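Local coordinates for protein phenol hydroxylase component phN (Pseudomonas stutzeri, PDB 3U52) that probably hydroxylates phenol with molecular oxygen at its di-iron centre, as the large subunit of a multicomponent bacterial monooxygenase, at residues Ser177-Ala182 / Thr192-Ser197; Glu293-Tyr298 / Asp322-Ala327; Ser89-Val94 / Phe484-Ser489. All blocks are in the same frame, centred on the assembly; numbering follows the deposited sequence.

Contact 1 of 3, residues Ser177-Ala182 / Thr192-Ser197; sequences SFFDDA and TAISFS
Thr192 O, one residue ahead of the Ala193 and Ile194 that meet helix 173-184, is gripped twice by Ser197: the backbone N lies 3.0 Å from this oxygen, and the hydroxyl OG reaches it at 3.0 Å from the opposite face of the carbonyl plane. The amide bond spans five residues, so helix 187-216 opens here into a pi-type turn. No hydrogen bond crosses to the other helix, and the contact itself is entirely apolar. Ile194 carries it. Chi1 of -52° sets CG1 anti to the carbonyl carbon, which sends the longer branch out toward Phe178, Phe179 and Ala182. Its methyl CD1 ends 3.5 Å from Phe179 CE1 and 3.7 Å from Phe178 CE1, oblique to both rings, while Ala182 CB closes in on CD1 from 3.8 Å. The Phe178 side chain slides past Ile194 in the opposite sense; that of Phe179 crosses it at about a right angle, with CZ 4.0 Å from the shorter branch, Ile194 CG2. Beside this cluster, Ala182 CB and Ala193 CB meet at 4.2 Å. The local helix axes pass 10.5 Å apart at 110°. Trp265 of helix 254-283 meets the Phe178 ring edge-to-face, and Phe179 continues onto Leu107, Ala110 and Ala111 of helix 105-121. Ser197 lies two residues before the iron ligand Glu199, and this crossing thus belongs to the buried helical core around the carboxylate- and histidine-ligated di-iron site, as in bacterial multicomponent monooxygenases.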
loop_
_atom_site.group_PDB
_atom_site.type_symbol
_atom_site.label_atom_id
_atom_site.label_comp_id
_atom_site.label_asym_id
_atom_site.label_seq_id
_atom_site.Cartn_x
_atom_site.Cartn_y
_atom_site.Cartn_z
ATOM N N SER A 177 6.975 8.616 -34.449
ATOM C CA SER A 177 7.171 9.793 -35.278
ATOM C C SER A 177 6.402 11.027 -34.763
ATOM O O SER A 177 6.846 12.162 -34.965
ATOM C CB SER A 177 6.840 9.508 -36.764
ATOM O OG SER A 177 5.446 9.345 -36.935
ATOM N N PHE A 178 5.262 10.825 -34.092
ATOM C CA PHE A 178 4.534 11.940 -33.409
ATOM C C PHE A 178 5.461 12.632 -32.422
ATOM O O PHE A 178 5.628 13.876 -32.430
ATOM C CB PHE A 178 3.283 11.398 -32.632
ATOM C CG PHE A 178 2.556 12.457 -31.853
ATOM C CD1 PHE A 178 2.926 12.756 -30.554
ATOM C CD2 PHE A 178 1.464 13.127 -32.414
ATOM C CE1 PHE A 178 2.250 13.770 -29.830
ATOM C CE2 PHE A 178 0.739 14.134 -31.697
ATOM C CZ PHE A 178 1.154 14.479 -30.444
ATOM N N PHE A 179 6.084 11.831 -31.553
ATOM C CA PHE A 179 6.966 12.446 -30.575
ATOM C C PHE A 179 8.346 12.905 -31.115
ATOM O O PHE A 179 8.922 13.843 -30.566
ATOM C CB PHE A 179 7.142 11.532 -29.322
ATOM C CG PHE A 179 6.919 12.283 -28.040
ATOM C CD1 PHE A 179 5.658 12.420 -27.521
ATOM C CD2 PHE A 179 7.988 12.898 -27.398
ATOM C CE1 PHE A 179 5.424 13.186 -26.339
ATOM C CE2 PHE A 179 7.796 13.640 -26.219
ATOM C CZ PHE A 179 6.514 13.788 -25.691
ATOM N N ASP A 180 8.885 12.217 -32.129
ATOM C CA ASP A 180 10.135 12.663 -32.809
ATOM C C ASP A 180 9.887 14.019 -33.441
ATOM O O ASP A 180 10.730 14.857 -33.368
ATOM C CB ASP A 180 10.589 11.681 -33.873
ATOM C CG ASP A 180 11.318 10.476 -33.305
ATOM O OD1 ASP A 180 11.477 10.372 -32.043
ATOM O OD2 ASP A 180 11.765 9.600 -34.119
ATOM N N ASP A 181 8.715 14.230 -34.040
ATOM C CA ASP A 181 8.327 15.507 -34.654
ATOM C C ASP A 181 8.377 16.605 -33.601
ATOM O O ASP A 181 9.061 17.618 -33.792
ATOM C CB ASP A 181 6.944 15.307 -35.309
ATOM C CG ASP A 181 6.470 16.484 -36.185
ATOM O OD1 ASP A 181 6.927 17.619 -36.029
ATOM O OD2 ASP A 181 5.560 16.247 -37.010
ATOM N N ALA A 182 7.735 16.378 -32.432
ATOM C CA ALA A 182 7.752 17.378 -31.346
ATOM C C ALA A 182 9.155 17.664 -30.793
ATOM O O ALA A 182 9.498 18.815 -30.581
ATOM C CB ALA A 182 6.790 16.944 -30.176
ATOM N N THR A 192 3.718 23.744 -27.237
ATOM C CA THR A 192 2.384 23.850 -27.829
ATOM C C THR A 192 1.846 22.483 -28.210
ATOM O O THR A 192 0.641 22.223 -28.064
ATOM C CB THR A 192 2.365 24.834 -29.028
ATOM O OG1 THR A 192 2.733 26.136 -28.543
ATOM C CG2 THR A 192 0.954 24.904 -29.658
ATOM N N ALA A 193 2.717 21.623 -28.730
ATOM C CA ALA A 193 2.350 20.280 -29.150
ATOM C C ALA A 193 1.943 19.425 -27.948
ATOM O O ALA A 193 0.888 18.787 -27.922
ATOM C CB ALA A 193 3.556 19.614 -29.816
ATOM N N ILE A 194 2.844 19.384 -26.995
ATOM C CA ILE A 194 2.756 18.412 -25.917
ATOM C C ILE A 194 1.982 18.934 -24.690
ATOM O O ILE A 194 1.031 18.280 -24.220
ATOM C CB ILE A 194 4.180 17.769 -25.560
ATOM C CG1 ILE A 194 4.874 17.214 -26.826
ATOM C CG2 ILE A 194 4.042 16.660 -24.498
ATOM C CD1 ILE A 194 4.056 16.151 -27.724
ATOM N N SER A 195 2.329 20.125 -24.203
ATOM C CA SER A 195 1.656 20.676 -23.027
ATOM C C SER A 195 0.239 21.160 -23.346
ATOM O O SER A 195 -0.710 20.815 -22.628
ATOM C CB SER A 195 2.467 21.782 -22.370
ATOM O OG SER A 195 3.495 21.184 -21.583
ATOM N N PHE A 196 0.076 21.936 -24.409
ATOM C CA PHE A 196 -1.256 22.397 -24.714
ATOM C C PHE A 196 -2.101 21.349 -25.468
ATOM O O PHE A 196 -3.151 20.946 -24.968
ATOM C CB PHE A 196 -1.233 23.762 -25.401
ATOM C CG PHE A 196 -2.572 24.173 -25.940
ATOM C CD1 PHE A 196 -3.559 24.634 -25.093
ATOM C CD2 PHE A 196 -2.870 24.019 -27.305
ATOM C CE1 PHE A 196 -4.811 24.988 -25.599
ATOM C CE2 PHE A 196 -4.141 24.349 -27.802
ATOM C CZ PHE A 196 -5.091 24.847 -26.964
ATOM N N SER A 197 -1.645 20.866 -26.623
ATOM C CA SER A 197 -2.461 19.987 -27.476
ATOM C C SER A 197 -2.678 18.582 -26.880
ATOM O O SER A 197 -3.809 18.081 -26.835
ATOM C CB SER A 197 -1.858 19.924 -28.911
ATOM O OG SER A 197 -1.781 21.241 -29.477
#

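Contact 2 of 3, residues Glu293-Tyr298 / Asp322-Ala327; sequences EAWEVY and DVANDA
Helix 291-310 packs against the short helix 321-327 through the indole of Trp295, which meets Asn325 and Ala324. The indole NE1 donates to Asn325 OD1 over 2.7 Å, and the N-H...O angle of 173° makes the bond almost straight. OD1 sits at the ring edge, essentially in the indole plane, but seen from the amide the donor is tilted 23° from the carbonyl plane, and the two flat groups are turned 59° against each other. The side chains cross at about a right angle. With CG anti to the backbone N, the Trp295 ring extends across the gap between segments whose nearest CA atoms, those of Trp295 and Asn325, are 7.5 Å apart. The N-H of the buried Trp295 thus has its acceptor in Asn325 OD1. A wider pi-type turn, 295-298, begins at this tryptophan, a ten-residue linker, 311-320, joins the two helices, and both segments rest on helix 254-283 of the largely helical fold: Phe266 touches Trp295 and Ala324 alike, and Phe270 does the same. Further round the indole, CZ2 rests 3.8 Å from Ala324 CB, while Ala324 O stands 3.9 Å above one face of the Trp295 ring, displaced toward its rim. Tyr299, one turn along helix 291-310, stacks on the indole and also touches Asn325. Leu205 of helix 187-216 packs against Trp295 as well, and the side chain of Trp295 also touches Lys328.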
loop_
_atom_site.group_PDB
_atom_site.type_symbol
_atom_site.label_atom_id
_atom_site.label_comp_id
_atom_site.label_asym_id
_atom_site.label_seq_id
_atom_site.Cartn_x
_atom_site.Cartn_y
_atom_site.Cartn_z
ATOM N N GLU A 293 -18.815 8.538 -28.332
ATOM C CA GLU A 293 -19.226 9.240 -27.113
ATOM C C GLU A 293 -18.062 9.963 -26.432
ATOM O O GLU A 293 -18.257 11.056 -25.910
ATOM C CB GLU A 293 -19.844 8.257 -26.094
ATOM C CG GLU A 293 -21.295 7.820 -26.410
ATOM C CD GLU A 293 -21.747 6.572 -25.647
ATOM O OE1 GLU A 293 -20.897 5.793 -25.145
ATOM O OE2 GLU A 293 -22.987 6.370 -25.543
ATOM N N ALA A 294 -16.892 9.318 -26.334
ATOM C CA ALA A 294 -15.691 9.959 -25.792
ATOM C C ALA A 294 -15.267 11.197 -26.599
ATOM O O ALA A 294 -14.969 12.252 -26.026
ATOM C CB ALA A 294 -14.529 8.929 -25.717
ATOM N N TRP A 295 -15.236 11.086 -27.925
ATOM C CA TRP A 295 -14.916 12.240 -28.773
ATOM C C TRP A 295 -15.884 13.414 -28.564
ATOM O O TRP A 295 -15.476 14.592 -28.460
ATOM C CB TRP A 295 -14.916 11.880 -30.277
ATOM C CG TRP A 295 -14.385 12.996 -31.101
ATOM C CD1 TRP A 295 -15.127 13.892 -31.875
ATOM C CD2 TRP A 295 -13.005 13.382 -31.272
ATOM N NE1 TRP A 295 -14.268 14.802 -32.493
ATOM C CE2 TRP A 295 -12.981 14.520 -32.136
ATOM C CE3 TRP A 295 -11.775 12.893 -30.762
ATOM C CZ2 TRP A 295 -11.773 15.155 -32.516
ATOM C CZ3 TRP A 295 -10.570 13.561 -31.126
ATOM C CH2 TRP A 295 -10.592 14.669 -31.993
ATOM N N GLU A 296 -17.170 13.084 -28.558
ATOM C CA GLU A 296 -18.217 14.059 -28.395
ATOM C C GLU A 296 -18.143 14.828 -27.062
ATOM O O GLU A 296 -18.344 16.055 -27.009
ATOM C CB GLU A 296 -19.527 13.308 -28.512
ATOM C CG GLU A 296 -20.704 14.195 -28.799
ATOM C CD GLU A 296 -21.935 13.385 -29.232
ATOM O OE1 GLU A 296 -23.044 13.760 -28.780
ATOM O OE2 GLU A 296 -21.787 12.374 -29.983
ATOM N N VAL A 297 -17.852 14.127 -25.977
ATOM C CA VAL A 297 -17.750 14.777 -24.683
ATOM C C VAL A 297 -16.421 15.490 -24.509
ATOM O O VAL A 297 -16.375 16.662 -24.151
ATOM C CB VAL A 297 -17.978 13.737 -23.553
ATOM C CG1 VAL A 297 -17.746 14.368 -22.144
ATOM C CG2 VAL A 297 -19.390 13.164 -23.707
ATOM N N TYR A 298 -15.324 14.796 -24.768
ATOM C CA TYR A 298 -14.034 15.343 -24.416
ATOM C C TYR A 298 -13.514 16.339 -25.429
ATOM O O TYR A 298 -12.818 17.268 -25.061
ATOM C CB TYR A 298 -13.015 14.235 -24.122
ATOM C CG TYR A 298 -13.462 13.440 -22.935
ATOM C CD1 TYR A 298 -13.864 12.124 -23.072
ATOM C CD2 TYR A 298 -13.527 14.029 -21.673
ATOM C CE1 TYR A 298 -14.302 11.401 -21.969
ATOM C CE2 TYR A 298 -13.966 13.327 -20.573
ATOM C CZ TYR A 298 -14.353 12.017 -20.722
ATOM O OH TYR A 298 -14.792 11.305 -19.615
ATOM N N ASP A 322 -13.960 19.438 -38.237
ATOM C CA ASP A 322 -15.193 18.816 -38.799
ATOM C C ASP A 322 -15.022 17.424 -39.393
ATOM O O ASP A 322 -15.918 16.583 -39.306
ATOM C CB ASP A 322 -15.878 19.697 -39.864
ATOM C CG ASP A 322 -14.914 20.166 -41.028
ATOM O OD1 ASP A 322 -13.851 20.889 -40.799
ATOM O OD2 ASP A 322 -15.278 19.866 -42.208
ATOM N N VAL A 323 -13.886 17.217 -40.051
ATOM C CA VAL A 323 -13.556 15.931 -40.638
ATOM C C VAL A 323 -13.383 14.930 -39.483
ATOM O O VAL A 323 -13.826 13.793 -39.588
ATOM C CB VAL A 323 -12.274 16.034 -41.520
ATOM C CG1 VAL A 323 -11.871 14.699 -42.010
ATOM C CG2 VAL A 323 -12.475 16.985 -42.720
ATOM N N ALA A 324 -12.732 15.353 -38.389
ATOM C CA ALA A 324 -12.461 14.480 -37.237
ATOM C C ALA A 324 -13.783 14.166 -36.498
ATOM O O ALA A 324 -14.022 13.014 -36.052
ATOM C CB ALA A 324 -11.454 15.152 -36.307
ATOM N N ASN A 325 -14.639 15.182 -36.348
ATOM C CA ASN A 325 -15.991 14.971 -35.704
ATOM C C ASN A 325 -16.794 13.926 -36.454
ATOM O O ASN A 325 -17.284 12.993 -35.860
ATOM C CB ASN A 325 -16.791 16.277 -35.576
ATOM C CG ASN A 325 -16.091 17.277 -34.700
ATOM O OD1 ASN A 325 -15.120 16.932 -33.996
ATOM N ND2 ASN A 325 -16.553 18.529 -34.728
ATOM N N ASP A 326 -16.841 14.050 -37.778
ATOM C CA ASP A 326 -17.453 13.054 -38.641
ATOM C C ASP A 326 -16.781 11.644 -38.645
ATOM O O ASP A 326 -17.476 10.650 -38.742
ATOM C CB ASP A 326 -17.505 13.579 -40.077
ATOM C CG ASP A 326 -18.289 12.648 -40.986
ATOM O OD1 ASP A 326 -19.542 12.702 -40.929
ATOM O OD2 ASP A 326 -17.659 11.846 -41.746
ATOM N N ALA A 327 -15.445 11.556 -38.502
ATOM C CA ALA A 327 -14.753 10.250 -38.517
ATOM C C ALA A 327 -15.044 9.410 -37.273
ATOM O O ALA A 327 -14.775 8.212 -37.255
ATOM C CB ALA A 327 -13.210 10.409 -38.683
#

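Contact 3 of 3, residues Ser89-Val94 / Phe484-Ser489; sequences SDARYV and FDYVGS
The type II beta turn from Tyr486 to Ser489, which leads into helix 490-498, presses its first side chain against an Asx turn formed by Asp90, Ala91 and Arg92. With chi1 at 174°, the ring of Tyr486 swings clear of its own N and is carried across to the other loop. Arg92 CG lies over one face of the ring, 3.7 Å from its centroid and 14° off the normal, a CH-pi contact made by the aliphatic part of the arginine. At the far end of the ring, Tyr486 OH comes within 3.5 Å of Ala91 CB; Asp90 OD1, 3.6 Å from the same hydroxyl, makes no hydrogen bond with it. That carboxylate oxygen instead accepts from Arg92 N at 2.9 Å (161°), the donor standing above the carboxylate plane, and forms a salt bridge with Arg92 NE whose hydrogen bond is weak. The arginine's stronger ionic partner is Glu357, through NH1. Within its own loop, Tyr486 O takes two bonds from Ser489, 2.6 Å from OG and 3.0 Å from N, and OG also caps Gln492 N. A second Asx turn overlaps the beta turn: Asp485 OD2 uses its anti lone pair to hold Val487 N at 2.9 Å. Were Tyr486 replaced by an alanine, the Arg92 methylene would probably lose its aromatic face and a gap would open beside Ala91, weakening the hold between the loops. Trp495 of helix 490-498 touches both Asp90 and Ala91. Two loops thus meet through a type II beta turn, N-capped into helix 490-498, and an Asx turn, tying the start of the C-terminal helix, which carries the copper ligand His494, to the hydroxylase family region.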
loop_
_atom_site.group_PDB
_atom_site.type_symbol
_atom_site.label_atom_id
_atom_site.label_comp_id
_atom_site.label_asym_id
_atom_site.label_seq_id
_atom_site.Cartn_x
_atom_site.Cartn_y
_atom_site.Cartn_z
ATOM N N SER A 89 -11.285 -9.444 -16.601
ATOM C CA SER A 89 -12.520 -9.926 -17.248
ATOM C C SER A 89 -12.250 -11.125 -18.209
ATOM O O SER A 89 -13.001 -12.119 -18.194
ATOM C CB SER A 89 -13.202 -8.777 -17.983
ATOM O OG SER A 89 -12.257 -8.147 -18.849
ATOM N N ASP A 90 -11.175 -11.025 -18.998
ATOM C CA ASP A 90 -10.805 -12.019 -20.047
ATOM C C ASP A 90 -9.422 -11.672 -20.549
ATOM O O ASP A 90 -9.047 -10.494 -20.568
ATOM C CB ASP A 90 -11.770 -11.925 -21.245
ATOM C CG ASP A 90 -11.507 -13.017 -22.292
ATOM O OD1 ASP A 90 -10.880 -12.738 -23.320
ATOM O OD2 ASP A 90 -11.855 -14.184 -22.025
ATOM N N ALA A 91 -8.655 -12.677 -20.968
ATOM C CA ALA A 91 -7.293 -12.455 -21.431
ATOM C C ALA A 91 -7.238 -11.559 -22.697
ATOM O O ALA A 91 -6.179 -10.974 -22.955
ATOM C CB ALA A 91 -6.584 -13.746 -21.676
ATOM N N ARG A 92 -8.352 -11.425 -23.443
ATOM C CA ARG A 92 -8.391 -10.498 -24.593
ATOM C C ARG A 92 -7.976 -9.109 -24.119
ATOM O O ARG A 92 -7.367 -8.336 -24.867
ATOM C CB ARG A 92 -9.780 -10.391 -25.260
ATOM C CG ARG A 92 -10.192 -11.649 -26.062
ATOM C CD ARG A 92 -11.601 -11.504 -26.713
ATOM N NE ARG A 92 -12.609 -11.125 -25.713
ATOM C CZ ARG A 92 -13.856 -10.693 -25.963
ATOM N NH1 ARG A 92 -14.288 -10.544 -27.222
ATOM N NH2 ARG A 92 -14.682 -10.381 -24.947
ATOM N N TYR A 93 -8.337 -8.781 -22.874
ATOM C CA TYR A 93 -8.077 -7.445 -22.304
ATOM C C TYR A 93 -6.592 -7.130 -22.307
ATOM O O TYR A 93 -6.219 -5.965 -22.442
ATOM C CB TYR A 93 -8.632 -7.345 -20.852
ATOM C CG TYR A 93 -8.104 -6.123 -20.089
ATOM C CD1 TYR A 93 -8.707 -4.847 -20.233
ATOM C CD2 TYR A 93 -6.983 -6.218 -19.271
ATOM C CE1 TYR A 93 -8.214 -3.738 -19.540
ATOM C CE2 TYR A 93 -6.483 -5.124 -18.586
ATOM C CZ TYR A 93 -7.094 -3.906 -18.702
ATOM O OH TYR A 93 -6.520 -2.854 -18.010
ATOM N N VAL A 94 -5.728 -8.135 -22.137
ATOM C CA VAL A 94 -4.299 -7.872 -21.991
ATOM C C VAL A 94 -3.715 -7.243 -23.305
ATOM O O VAL A 94 -2.710 -6.525 -23.257
ATOM C CB VAL A 94 -3.545 -9.106 -21.551
ATOM C CG1 VAL A 94 -2.026 -8.833 -21.355
ATOM C CG2 VAL A 94 -4.184 -9.658 -20.259
ATOM N N PHE A 484 -0.871 -13.120 -34.544
ATOM C CA PHE A 484 -1.976 -13.945 -35.051
ATOM C C PHE A 484 -3.250 -13.785 -34.226
ATOM O O PHE A 484 -3.238 -13.084 -33.206
ATOM C CB PHE A 484 -1.623 -15.440 -35.114
ATOM C CG PHE A 484 -0.469 -15.789 -36.051
ATOM C CD1 PHE A 484 -0.420 -15.285 -37.366
ATOM C CD2 PHE A 484 0.535 -16.649 -35.629
ATOM C CE1 PHE A 484 0.638 -15.613 -38.231
ATOM C CE2 PHE A 484 1.621 -16.987 -36.485
ATOM C CZ PHE A 484 1.657 -16.479 -37.795
ATOM N N ASP A 485 -4.345 -14.437 -34.657
ATOM C CA ASP A 485 -5.618 -14.387 -33.963
ATOM C C ASP A 485 -5.544 -14.818 -32.486
ATOM O O ASP A 485 -4.769 -15.699 -32.100
ATOM C CB ASP A 485 -6.650 -15.292 -34.663
ATOM C CG ASP A 485 -8.057 -14.838 -34.441
ATOM O OD1 ASP A 485 -8.575 -14.134 -35.341
ATOM O OD2 ASP A 485 -8.672 -15.160 -33.368
ATOM N N TYR A 486 -6.387 -14.206 -31.670
ATOM C CA TYR A 486 -6.476 -14.580 -30.262
ATOM C C TYR A 486 -6.946 -16.035 -30.081
ATOM O O TYR A 486 -6.467 -16.771 -29.183
ATOM C CB TYR A 486 -7.436 -13.646 -29.528
ATOM C CG TYR A 486 -7.684 -14.083 -28.104
ATOM C CD1 TYR A 486 -6.710 -13.902 -27.105
ATOM C CD2 TYR A 486 -8.883 -14.710 -27.759
ATOM C CE1 TYR A 486 -6.957 -14.317 -25.761
ATOM C CE2 TYR A 486 -9.139 -15.122 -26.435
ATOM C CZ TYR A 486 -8.171 -14.938 -25.453
ATOM O OH TYR A 486 -8.466 -15.347 -24.138
ATOM N N VAL A 487 -7.915 -16.420 -30.910
ATOM C CA VAL A 487 -8.465 -17.788 -30.871
ATOM C C VAL A 487 -7.375 -18.787 -31.307
ATOM O O VAL A 487 -6.868 -18.750 -32.426
ATOM C CB VAL A 487 -9.782 -17.866 -31.694
ATOM C CG1 VAL A 487 -10.270 -19.299 -31.841
ATOM C CG2 VAL A 487 -10.837 -16.978 -31.018
ATOM N N GLY A 488 -6.970 -19.614 -30.357
ATOM C CA GLY A 488 -5.942 -20.602 -30.566
ATOM C C GLY A 488 -4.568 -20.144 -30.146
ATOM O O GLY A 488 -3.561 -20.803 -30.457
ATOM N N SER A 489 -4.486 -19.005 -29.477
ATOM C CA SER A 489 -3.171 -18.455 -29.143
ATOM C C SER A 489 -2.752 -19.047 -27.838
ATOM O O SER A 489 -3.601 -19.549 -27.122
ATOM C CB SER A 489 -3.264 -16.945 -28.969
ATOM O OG SER A 489 -4.190 -16.647 -27.918
#

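In the fold
Contact 3 joins segments whose closest ends are 390 residues apart and so encloses the other two, which follow each other in series inside its loop. Contact 1 is centred about 10 Å from the chain centre, contact 2 about 17 Å and contact 3 about 23 Å. The centres of contacts 1 and 2 are about 20 Å apart. Helix 254-283 connects them, since Trp265 packs on contact 1 and Phe266 and Phe270 on contact 2; helix 187-216 carries 192-197 and sends Leu205 onto Trp295. Both probably belong to the helical body that holds the di-iron site, whereas contact 3, about 33 Å from contact 1 and 29 Å from contact 2, fastens the chain's end to it.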